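Local coordinates for protein MdcD (Pseudomonas aeruginosa, PDB 5VIP) that probably forms the beta subunit of a biotin-independent malonate decarboxylase, a carboxyltransferase-family enzyme thought to remove carbon dioxide from a malonyl group carried on an acyl carrier protein, at residues 20-25 and 71-76; 64-69 and 235-240. One frame throughout, in Å; residues are numbered along the deposited sequence.

Contact 1: 20-25 and 71-76; sequences QRARAL and AVLAAI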
ATOM      1  N   GLN B  20      25.284   0.756  -7.618  1.00 15.15           N
ATOM      2  CA  GLN B  20      25.971  -0.223  -8.447  1.00 14.52           C
ATOM      3  C   GLN B  20      25.007  -1.247  -9.039  1.00 16.01           C
ATOM      4  O   GLN B  20      25.160  -1.653 -10.179  1.00 14.37           O
ATOM      5  CB  GLN B  20      27.032  -0.952  -7.644  1.00 19.28           C
ATOM      6  CG  GLN B  20      28.168  -0.065  -7.178  1.00 24.22           C
ATOM      7  CD  GLN B  20      29.037  -0.787  -6.180  1.00 28.02           C
ATOM      8  OE1 GLN B  20      28.532  -1.412  -5.246  1.00 25.67           O
ATOM      9  NE2 GLN B  20      30.350  -0.723  -6.377  1.00 30.23           N
ATOM     10  N   ARG B  21      24.031  -1.678  -8.257  1.00 13.96           N
ATOM     11  CA  ARG B  21      23.022  -2.612  -8.788  1.00 14.94           C
ATOM     12  C   ARG B  21      22.300  -1.990  -9.981  1.00 15.66           C
ATOM     13  O   ARG B  21      22.073  -2.644 -11.003  1.00 14.00           O
ATOM     14  CB  ARG B  21      22.017  -2.999  -7.699  1.00 14.95           C
ATOM     15  CG  ARG B  21      22.604  -3.867  -6.593  1.00 15.58           C
ATOM     16  CD  ARG B  21      21.566  -4.140  -5.500  1.00 17.65           C
ATOM     17  NE  ARG B  21      22.187  -4.767  -4.344  1.00 21.20           N
ATOM     18  CZ  ARG B  21      21.536  -5.443  -3.401  1.00 19.14           C
ATOM     19  NH1 ARG B  21      20.224  -5.597  -3.467  1.00 18.26           N
ATOM     20  NH2 ARG B  21      22.213  -5.975  -2.388  1.00 20.76           N
ATOM     21  N   ALA B  22      21.955  -0.714  -9.853  1.00 14.05           N
ATOM     22  CA  ALA B  22      21.212  -0.016 -10.906  1.00 14.75           C
ATOM     23  C   ALA B  22      22.044   0.094 -12.180  1.00 16.95           C
ATOM     24  O   ALA B  22      21.556  -0.156 -13.286  1.00 15.71           O
ATOM     25  CB  ALA B  22      20.779   1.365 -10.425  1.00 17.83           C
ATOM     26  N   ARG B  23      23.308   0.458 -12.024  1.00 16.02           N
ATOM     27  CA  ARG B  23      24.211   0.579 -13.159  1.00 19.28           C
ATOM     28  C   ARG B  23      24.458  -0.776 -13.820  1.00 15.97           C
ATOM     29  O   ARG B  23      24.569  -0.872 -15.039  1.00 17.87           O
ATOM     30  CB  ARG B  23      25.537   1.195 -12.701  1.00 18.85           C
ATOM     31  CG  ARG B  23      26.606   1.333 -13.784  1.00 24.46           C
ATOM     32  CD  ARG B  23      27.884   1.918 -13.169  1.00 30.89           C
ATOM     33  NE  ARG B  23      27.661   3.270 -12.651  1.00 33.83           N
ATOM     34  CZ  ARG B  23      27.508   3.581 -11.367  1.00 34.61           C
ATOM     35  NH1 ARG B  23      27.567   2.639 -10.431  1.00 35.42           N
ATOM     36  NH2 ARG B  23      27.300   4.844 -11.018  1.00 35.15           N
ATOM     37  N   ALA B  24      24.531  -1.826 -13.007  1.00 15.23           N
ATOM     38  CA  ALA B  24      24.806  -3.170 -13.508  1.00 15.73           C
ATOM     39  C   ALA B  24      23.632  -3.721 -14.322  1.00 15.21           C
ATOM     40  O   ALA B  24      23.832  -4.472 -15.284  1.00 17.84           O
ATOM     41  CB  ALA B  24      25.130  -4.098 -12.353  1.00 17.79           C
ATOM     42  N   LEU B  25      22.414  -3.331 -13.972  1.00 12.94           N
ATOM     43  CA  LEU B  25      21.241  -3.928 -14.628  1.00 11.42           C
ATOM     44  C   LEU B  25      20.857  -3.224 -15.939  1.00 13.49           C
ATOM     45  O   LEU B  25      20.415  -3.880 -16.882  1.00 15.35           O
ATOM     46  CB  LEU B  25      20.041  -3.944 -13.676  1.00 12.62           C
ATOM     47  CG  LEU B  25      20.129  -4.906 -12.490  1.00 15.22           C
ATOM     48  CD1 LEU B  25      18.896  -4.768 -11.581  1.00 12.88           C
ATOM     49  CD2 LEU B  25      20.291  -6.356 -12.964  1.00 17.01           C
ATOM     50  N   ALA B  71      13.424   2.735 -19.932  1.00 14.03           N
ATOM     51  CA  ALA B  71      13.276   2.197 -18.589  1.00 12.88           C
ATOM     52  C   ALA B  71      13.573   3.240 -17.511  1.00 13.73           C
ATOM     53  O   ALA B  71      14.285   4.235 -17.739  1.00 11.59           O
ATOM     54  CB  ALA B  71      14.192   0.991 -18.403  1.00 14.14           C
ATOM     55  N   VAL B  72      12.995   3.009 -16.337  1.00 11.00           N
ATOM     56  CA  VAL B  72      13.348   3.754 -15.148  1.00 12.75           C
ATOM     57  C   VAL B  72      13.552   2.717 -14.051  1.00 12.55           C
ATOM     58  O   VAL B  72      12.886   1.677 -14.020  1.00 11.38           O
ATOM     59  CB  VAL B  72      12.264   4.787 -14.754  1.00 12.91           C
ATOM     60  CG1 VAL B  72      10.931   4.102 -14.470  1.00 12.75           C
ATOM     61  CG2 VAL B  72      12.724   5.647 -13.540  1.00 13.24           C
ATOM     62  N   LEU B  73      14.506   2.986 -13.178  1.00 11.28           N
ATOM     63  CA  LEU B  73      14.881   2.050 -12.137  1.00 12.39           C
ATOM     64  C   LEU B  73      14.878   2.828 -10.836  1.00 12.57           C
ATOM     65  O   LEU B  73      15.471   3.900 -10.767  1.00 14.97           O
ATOM     66  CB  LEU B  73      16.269   1.452 -12.441  1.00 14.61           C
ATOM     67  CG  LEU B  73      16.762   0.198 -11.737  1.00 15.51           C
ATOM     68  CD1 LEU B  73      17.882  -0.460 -12.545  1.00 16.67           C
ATOM     69  CD2 LEU B  73      17.247   0.531 -10.335  1.00 15.49           C
ATOM     70  N   ALA B  74      14.168   2.337  -9.821  1.00 11.87           N
ATOM     71  CA  ALA B  74      14.295   2.914  -8.496  1.00 13.83           C
ATOM     72  C   ALA B  74      14.891   1.859  -7.586  1.00 15.45           C
ATOM     73  O   ALA B  74      14.373   0.747  -7.505  1.00 14.81           O
ATOM     74  CB  ALA B  74      12.928   3.414  -7.962  1.00 12.75           C
ATOM     75  N   ALA B  75      15.987   2.204  -6.913  1.00 13.25           N
ATOM     76  CA  ALA B  75      16.679   1.272  -6.032  1.00 12.05           C
ATOM     77  C   ALA B  75      16.856   1.899  -4.655  1.00 17.64           C
ATOM     78  O   ALA B  75      17.409   2.990  -4.533  1.00 19.06           O
ATOM     79  CB  ALA B  75      18.024   0.879  -6.605  1.00 14.41           C
ATOM     80  N   ILE B  76      16.389   1.205  -3.625  1.00 15.78           N
ATOM     81  CA  ILE B  76      16.512   1.712  -2.263  1.00 19.06           C
ATOM     82  C   ILE B  76      17.808   1.199  -1.661  1.00 19.45           C
ATOM     83  O   ILE B  76      18.151   0.021  -1.795  1.00 19.15           O
ATOM     84  CB  ILE B  76      15.309   1.300  -1.397  1.00 19.22           C
ATOM     85  CG1 ILE B  76      14.014   1.763  -2.072  1.00 20.23           C
ATOM     86  CG2 ILE B  76      15.443   1.877   0.015  1.00 21.06           C
ATOM     87  CD1 ILE B  76      12.745   1.255  -1.414  1.00 19.93           C
TER

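Contact 2: 64-69 and 235-240; sequences GLLDGQ and SVLAYF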
ATOM      1  N   GLY B  64      17.453   4.757 -18.197  1.00 15.72           N
ATOM      2  CA  GLY B  64      18.337   3.940 -19.003  1.00 14.86           C
ATOM      3  C   GLY B  64      17.549   3.105 -19.977  1.00 12.94           C
ATOM      4  O   GLY B  64      16.364   3.378 -20.218  1.00 15.30           O
ATOM      5  N   LEU B  65      18.216   2.102 -20.542  1.00 12.15           N
ATOM      6  CA  LEU B  65      17.572   1.159 -21.448  1.00 15.30           C
ATOM      7  C   LEU B  65      17.652  -0.235 -20.847  1.00 15.23           C
ATOM      8  O   LEU B  65      18.632  -0.585 -20.176  1.00 13.72           O
ATOM      9  CB  LEU B  65      18.230   1.178 -22.835  1.00 17.33           C
ATOM     10  CG  LEU B  65      18.213   2.503 -23.595  1.00 19.07           C
ATOM     11  CD1 LEU B  65      19.141   2.369 -24.826  1.00 16.75           C
ATOM     12  CD2 LEU B  65      16.797   2.857 -24.009  1.00 14.88           C
ATOM     13  N   LEU B  66      16.616  -1.028 -21.081  1.00 15.25           N
ATOM     14  CA  LEU B  66      16.642  -2.447 -20.724  1.00 14.39           C
ATOM     15  C   LEU B  66      16.402  -3.234 -22.006  1.00 15.46           C
ATOM     16  O   LEU B  66      15.287  -3.248 -22.517  1.00 16.80           O
ATOM     17  CB  LEU B  66      15.585  -2.778 -19.654  1.00 14.87           C
ATOM     18  CG  LEU B  66      15.930  -2.273 -18.238  1.00 16.51           C
ATOM     19  CD1 LEU B  66      14.756  -2.414 -17.270  1.00 12.70           C
ATOM     20  CD2 LEU B  66      17.157  -3.007 -17.687  1.00 13.73           C
ATOM     21  N   ASP B  67      17.463  -3.840 -22.535  1.00 15.35           N
ATOM     22  CA  ASP B  67      17.432  -4.493 -23.854  1.00 20.40           C
ATOM     23  C   ASP B  67      16.922  -3.542 -24.937  1.00 22.21           C
ATOM     24  O   ASP B  67      16.095  -3.916 -25.765  1.00 24.67           O
ATOM     25  CB  ASP B  67      16.563  -5.762 -23.807  1.00 20.65           C
ATOM     26  CG  ASP B  67      16.941  -6.780 -24.877  1.00 30.70           C
ATOM     27  OD1 ASP B  67      18.084  -6.741 -25.390  1.00 29.53           O
ATOM     28  OD2 ASP B  67      16.082  -7.631 -25.197  1.00 41.06           O
ATOM     29  N   GLY B  68      17.405  -2.305 -24.917  1.00 19.47           N
ATOM     30  CA  GLY B  68      17.008  -1.319 -25.905  1.00 19.93           C
ATOM     31  C   GLY B  68      15.691  -0.608 -25.635  1.00 19.60           C
ATOM     32  O   GLY B  68      15.330   0.299 -26.379  1.00 18.21           O
ATOM     33  N   GLN B  69      14.982  -1.005 -24.577  1.00 15.12           N
ATOM     34  CA  GLN B  69      13.667  -0.443 -24.270  1.00 15.91           C
ATOM     35  C   GLN B  69      13.772   0.615 -23.176  1.00 15.24           C
ATOM     36  O   GLN B  69      14.545   0.457 -22.235  1.00 15.42           O
ATOM     37  CB  GLN B  69      12.688  -1.547 -23.845  1.00 19.17           C
ATOM     38  CG  GLN B  69      12.437  -2.586 -24.921  1.00 21.65           C
ATOM     39  CD  GLN B  69      11.655  -2.021 -26.090  1.00 26.17           C
ATOM     40  OE1 GLN B  69      10.559  -1.483 -25.928  1.00 31.08           O
ATOM     41  NE2 GLN B  69      12.221  -2.130 -27.266  1.00 25.96           N
ATOM     42  N   SER B 235      17.057 -12.493 -16.008  1.00 12.76           N
ATOM     43  CA  SER B 235      15.687 -12.765 -15.540  1.00 14.30           C
ATOM     44  C   SER B 235      14.817 -11.523 -15.652  1.00 12.84           C
ATOM     45  O   SER B 235      13.663 -11.603 -16.098  1.00 12.63           O
ATOM     46  CB  SER B 235      15.649 -13.262 -14.080  1.00 15.13           C
ATOM     47  OG  SER B 235      16.523 -14.364 -13.899  1.00 26.31           O
ATOM     48  N   VAL B 236      15.370 -10.380 -15.238  1.00 11.30           N
ATOM     49  CA  VAL B 236      14.643  -9.120 -15.307  1.00 10.79           C
ATOM     50  C   VAL B 236      14.195  -8.858 -16.743  1.00 12.69           C
ATOM     51  O   VAL B 236      13.017  -8.543 -17.003  1.00 12.92           O
ATOM     52  CB  VAL B 236      15.505  -7.945 -14.787  1.00 12.29           C
ATOM     53  CG1 VAL B 236      14.909  -6.613 -15.201  1.00 14.63           C
ATOM     54  CG2 VAL B 236      15.641  -8.032 -13.263  1.00 12.02           C
ATOM     55  N   LEU B 237      15.122  -9.019 -17.681  1.00 10.80           N
ATOM     56  CA  LEU B 237      14.802  -8.755 -19.078  1.00 11.99           C
ATOM     57  C   LEU B 237      13.739  -9.738 -19.625  1.00 14.23           C
ATOM     58  O   LEU B 237      12.854  -9.340 -20.389  1.00 13.01           O
ATOM     59  CB  LEU B 237      16.063  -8.827 -19.934  1.00 11.70           C
ATOM     60  CG  LEU B 237      17.095  -7.712 -19.725  1.00 14.43           C
ATOM     61  CD1 LEU B 237      18.234  -7.867 -20.722  1.00 17.32           C
ATOM     62  CD2 LEU B 237      16.461  -6.341 -19.859  1.00 15.41           C
ATOM     63  N   ALA B 238      13.825 -11.003 -19.225  1.00 12.76           N
ATOM     64  CA  ALA B 238      12.875 -12.017 -19.690  1.00 11.18           C
ATOM     65  C   ALA B 238      11.476 -11.693 -19.190  1.00 13.92           C
ATOM     66  O   ALA B 238      10.498 -11.861 -19.910  1.00 13.15           O
ATOM     67  CB  ALA B 238      13.295 -13.405 -19.234  1.00 12.50           C
ATOM     68  N   TYR B 239      11.384 -11.195 -17.962  1.00 14.47           N
ATOM     69  CA  TYR B 239      10.081 -10.886 -17.387  1.00 16.23           C
ATOM     70  C   TYR B 239       9.460  -9.654 -18.017  1.00 16.33           C
ATOM     71  O   TYR B 239       8.262  -9.646 -18.257  1.00 15.45           O
ATOM     72  CB  TYR B 239      10.175 -10.735 -15.867  1.00 15.39           C
ATOM     73  CG  TYR B 239      10.038 -12.079 -15.192  1.00 13.54           C
ATOM     74  CD1 TYR B 239       8.810 -12.711 -15.130  1.00 15.73           C
ATOM     75  CD2 TYR B 239      11.149 -12.745 -14.684  1.00 16.06           C
ATOM     76  CE1 TYR B 239       8.667 -13.950 -14.537  1.00 18.67           C
ATOM     77  CE2 TYR B 239      11.022 -13.991 -14.099  1.00 17.59           C
ATOM     78  CZ  TYR B 239       9.777 -14.588 -14.027  1.00 20.57           C
ATOM     79  OH  TYR B 239       9.644 -15.833 -13.434  1.00 21.88           O
ATOM     80  N   PHE B 240      10.252  -8.628 -18.311  1.00 13.67           N
ATOM     81  CA  PHE B 240       9.722  -7.501 -19.074  1.00 15.20           C
ATOM     82  C   PHE B 240       9.251  -7.928 -20.459  1.00 15.66           C
ATOM     83  O   PHE B 240       8.219  -7.462 -20.922  1.00 16.87           O
ATOM     84  CB  PHE B 240      10.753  -6.378 -19.213  1.00 13.24           C
ATOM     85  CG  PHE B 240      10.862  -5.518 -17.975  1.00 13.26           C
ATOM     86  CD1 PHE B 240       9.753  -4.841 -17.497  1.00 12.98           C
ATOM     87  CD2 PHE B 240      12.061  -5.398 -17.298  1.00 14.35           C
ATOM     88  CE1 PHE B 240       9.832  -4.044 -16.359  1.00 13.80           C
ATOM     89  CE2 PHE B 240      12.152  -4.603 -16.152  1.00 13.47           C
ATOM     90  CZ  PHE B 240      11.038  -3.935 -15.682  1.00 10.73           C
TER

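Contact 1: 20-25 and 71-76
In the crotonase-like core of this carboxyltransferase-family subunit, the short helix 18-25 lies against one face of the main mixed sheet, where Ala22 and Leu25 meet Leu73 of strand 69-76. The backbones come nearest at Ala22 and Leu73, whose CA atoms are 6.8 Å apart, and the short alanine side chain, which presents a single methyl group to the end of Leu73, suits this close approach. Leu73 reaches across with both branches. Its CD2 sits 3.6 Å from Ala22 CB, while CD1 comes in beside the helix backbone, 3.7 Å from Ala22 CA. This same CD1 lies 4.3 Å from Leu25 CB, one turn further along the helix. The first torsion of Leu73, with CG anti to the backbone N (chi1 -164°), sends the forked end out to the helix. Leu25 also packs on Leu113 of strand 111-115 and Val232 of helix 229-242, so leucine suits a place where three elements converge. Arg21 is buried nearby, its guanidinium group hydrogen-bonded to the backbone oxygens of Leu16, Thr14 and Gly155. On the other side of the strand, Val72 packs on an aromatic side chain of a different protein in the assembly. With both methyl branches of Leu73 lying on Ala22 and no hydrogen bond between helix and strand, the pairing rests on shape and buried hydrocarbon.

Contact 2: 64-69 and 235-240
Strand 59-66 ends in a type I' turn from Leu66 to Gln69 that sits beside helix 229-242, with the CA atoms of Leu66 and Leu237 6.8 Å apart. The turn is closed by two backbone bonds, Leu66 N to Gln69 O at 2.8 Å and Gln69 N to Leu66 O at 3.1 Å, the pattern of a tight two-residue beta hairpin. Its two central residues, Asp67 and Gly68, have positive phi. At Gly68 a side chain would collide with the preceding carbonyl oxygen, which explains the glycine. The carboxylate of Asp27 accepts hydrogen bonds from the backbone N-H groups of both, steadying the turn.

Leu66 and Leu237 share the contact equally, and Leu66 alone also reaches Phe240. Leu66 CB lies 3.7 Å from Leu237 CD2, and Leu66 CD1 is 3.6 Å from Phe240 CE2, coming in obliquely to the ring. With CG of Leu66 anti to the carbonyl carbon (chi1 -74°), CD1 is brought to the CE2 side of the Phe240 ring, where Arg111 of strand 111-115 also touches both residues. Leu237, one turn earlier in the helix, lays CD2 over the start of the turn, 3.8 Å from Asp67 N and 4.0 Å from Asp67 CB. Asp67 is an exposed residue, a fitting place for a charge, and it touches Leu237 through its CB and backbone N and not through the carboxylate. Beyond the contact, Phe240 packs on Val150 and Val236 on Val152.

No hydrogen bond links hairpin and helix. Their association is therefore hydrophobic, well buried around Leu66 and Phe240 and grading through Leu237 to the polar, solvent-facing turn.

In the fold
The two contacts interleave along the chain, since 64-69 falls between the segments of contact 1 and 71-76 between those of contact 2. Their centres are about 12 Å apart, and the hairpin joins them: Ala71 N lies 3.0 Å from Gly64 O, a probable hydrogen bond between the neighbouring antiparallel strands. Leu66 belongs to both surroundings, its CD2 being 3.5 Å from Leu25 O and its CD1 3.6 Å from Ala71 CB. Leu113 forms a further meeting point, touched by Leu25 and Leu73 from contact 1 and by Val236 of segment 235-240. Through these packing contacts helices 18-25 and 229-242 both lie against the same mixed sheet of the carboxyltransferase fold.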